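Local coordinates for cytochrome c, putative (Shewanella oneidensis, PDB 1SP3), which is an octaheme cytochrome c, probably an oxidoreductase that acts as a respiratory tetrathionate reductase, at residues A[134-139]-A[172-177]. Numbering follows the deposited sequence.
Sequences PVRDNC and MDSDGN. With HEC (heme c), chain F.
R136 runs straight through chi2 (176°) and then bends at chi3 (-56°), which lays its CD beside M172 and sets one face of the guanidinium against M172 O. M172 has its CG anti to its own carbonyl carbon (chi1 -69°), which brings CB, CG and SD along R136 CD. The R136 and M172 side chains run alongside each other, pointing opposite ways. R136 CD lies 3.7 Å from M172 SD and 3.8 Å from M172 CB, a van der Waals contact of the R136 methylene with the M172 chain, including its sulfur. Farther out, M172 O sits over the guanidinium face, toward its rim, 3.4 Å from R136 NH1. The angle is poor and no hydrogen bond forms. S174 CB meets R136 NH2 obliquely at 3.6 Å.

The polar grip on R136 comes from elsewhere. NH1 donates to F179 O and NH2 to A162 O, while NE has a weak hydrogen bond to M161 O. Backbone carbonyls thus hold this buried cation and fix the rotation of its plane. S174 OG is hydrogen-bonded to P164 O. A type I turn from D173 to G176 shapes the loop that bears S174.

C139 SG is joined to the heme CAB, the thioether link of a c-type heme. The contact packs the first turn of helix 136-143, which carries this heme, against the loop before helix 181-184. The M172 side chain also lies about 4 Å from that of H400, an axial ligand of heme c #6. R136 and C139 both touch C181, a covalent ligand of the same heme #6 at the start of helix 181-184.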
# COMPACT_ATOMS: atom_id res chain seq x y z
N PRO A 134 -9.80 13.22 12.52
CA PRO A 134 -8.86 12.08 12.47
C PRO A 134 -7.46 12.51 12.98
O PRO A 134 -7.00 13.66 12.66
CB PRO A 134 -8.71 11.77 10.95
CG PRO A 134 -10.18 12.35 10.30
CD PRO A 134 -10.37 13.59 11.21
N VAL A 135 -6.78 11.59 13.66
CA VAL A 135 -5.33 11.71 13.94
C VAL A 135 -4.57 10.58 13.29
O VAL A 135 -5.20 9.68 12.67
CB VAL A 135 -5.08 11.70 15.44
CG1 VAL A 135 -5.80 12.88 16.04
CG2 VAL A 135 -5.48 10.32 16.13
N ARG A 136 -3.24 10.58 13.38
CA ARG A 136 -2.49 9.49 12.71
C ARG A 136 -3.05 8.10 12.98
O ARG A 136 -3.17 7.23 12.06
CB ARG A 136 -1.02 9.57 13.04
CG ARG A 136 -0.34 10.87 12.54
CD ARG A 136 1.14 10.94 12.99
NE ARG A 136 1.30 10.84 14.45
CZ ARG A 136 1.32 11.87 15.32
NH1 ARG A 136 1.19 13.12 14.86
NH2 ARG A 136 1.45 11.65 16.66
N ASP A 137 -3.48 7.88 14.22
CA ASP A 137 -3.93 6.52 14.58
C ASP A 137 -5.23 6.10 13.86
O ASP A 137 -5.52 4.91 13.72
CB ASP A 137 -4.04 6.35 16.10
CG ASP A 137 -3.63 4.94 16.57
OD1 ASP A 137 -2.68 4.32 15.99
OD2 ASP A 137 -4.23 4.32 17.49
N ASN A 138 -6.04 7.06 13.40
CA ASN A 138 -7.22 6.67 12.67
C ASN A 138 -6.80 6.15 11.27
O ASN A 138 -7.24 5.08 10.87
CB ASN A 138 -8.22 7.81 12.55
CG ASN A 138 -8.73 8.28 13.89
OD1 ASN A 138 -8.29 9.34 14.41
ND2 ASN A 138 -9.71 7.55 14.44
N CYS A 139 -5.97 6.90 10.54
CA CYS A 139 -5.53 6.47 9.22
C CYS A 139 -4.85 5.14 9.38
O CYS A 139 -5.08 4.29 8.59
CB CYS A 139 -4.56 7.49 8.56
SG CYS A 139 -5.32 9.12 8.64
N MET A 172 6.09 13.84 11.46
CA MET A 172 5.08 13.30 12.38
C MET A 172 5.46 13.23 13.90
O MET A 172 4.58 13.05 14.77
CB MET A 172 4.62 11.91 11.88
CG MET A 172 3.79 12.10 10.54
SD MET A 172 3.19 10.50 9.94
CE MET A 172 4.30 10.21 8.56
N ASP A 173 6.75 13.27 14.16
CA ASP A 173 7.36 13.40 15.50
C ASP A 173 6.45 14.07 16.54
O ASP A 173 6.16 15.24 16.43
CB ASP A 173 8.59 14.24 15.35
CG ASP A 173 9.25 14.59 16.67
OD1 ASP A 173 9.02 13.94 17.79
OD2 ASP A 173 10.10 15.52 16.62
N SER A 174 5.90 13.27 17.45
CA SER A 174 4.81 13.79 18.26
C SER A 174 5.32 14.83 19.27
O SER A 174 4.56 15.66 19.67
CB SER A 174 4.05 12.68 18.95
OG SER A 174 4.97 11.75 19.40
N ASP A 175 6.62 14.82 19.56
CA ASP A 175 7.21 15.84 20.43
C ASP A 175 7.70 17.05 19.69
O ASP A 175 8.11 18.04 20.35
CB ASP A 175 8.40 15.28 21.23
CG ASP A 175 7.99 14.22 22.24
OD1 ASP A 175 6.85 14.29 22.73
OD2 ASP A 175 8.74 13.27 22.60
N GLY A 176 7.68 17.00 18.35
CA GLY A 176 8.13 18.10 17.54
C GLY A 176 7.07 18.63 16.60
O GLY A 176 6.02 19.19 17.03
N ASN A 177 7.32 18.50 15.31
CA ASN A 177 6.33 19.02 14.35
C ASN A 177 4.96 18.35 14.51
O ASN A 177 3.98 19.02 14.23
CB ASN A 177 6.77 18.96 12.88
CG ASN A 177 7.92 19.88 12.56
OD1 ASN A 177 7.96 21.04 12.98
ND2 ASN A 177 8.87 19.35 11.80
FE HEC F . -6.31 5.37 3.15
CHA HEC F . -5.47 4.68 -0.06
CHB HEC F . -4.58 8.30 2.91
CHC HEC F . -7.62 6.33 6.12
CHD HEC F . -7.69 2.25 3.42
NA HEC F . -5.23 6.30 1.71
C1A HEC F . -4.96 5.83 0.49
C2A HEC F . -4.19 6.78 -0.27
C3A HEC F . -3.96 7.81 0.54
C4A HEC F . -4.59 7.53 1.80
CMA HEC F . -3.08 9.05 0.20
CAA HEC F . -3.65 6.53 -1.75
CBA HEC F . -4.51 7.19 -2.84
CGA HEC F . -5.48 6.17 -3.40
O1A HEC F . -6.54 6.58 -3.97
O2A HEC F . -5.16 4.94 -3.36
NB HEC F . -6.11 7.02 4.30
C1B HEC F . -5.36 8.11 4.03
C2B HEC F . -5.40 9.00 5.16
C3B HEC F . -6.21 8.46 6.07
C4B HEC F . -6.70 7.21 5.52
CMB HEC F . -4.57 10.31 5.12
CAB HEC F . -6.75 9.07 7.41
CBB HEC F . -7.39 10.30 7.27
NC HEC F . -7.42 4.50 4.50
C1C HEC F . -7.88 5.06 5.70
C2C HEC F . -8.55 4.04 6.44
C3C HEC F . -8.60 2.95 5.67
C4C HEC F . -7.89 3.17 4.44
CMC HEC F . -9.13 4.16 7.87
CAC HEC F . -9.27 1.65 6.11
CBC HEC F . -10.64 1.64 6.38
ND HEC F . -6.47 3.69 1.93
C1D HEC F . -7.12 2.50 2.21
C2D HEC F . -7.15 1.64 1.06
C3D HEC F . -6.53 2.44 -0.02
C4D HEC F . -6.13 3.69 0.60
CMD HEC F . -7.72 0.21 0.84
CAD HEC F . -6.32 2.02 -1.50
CBD HEC F . -7.56 2.60 -2.16
CGD HEC F . -7.58 2.22 -3.63
O1D HEC F . -6.85 2.89 -4.40
O2D HEC F . -8.28 1.25 -4.08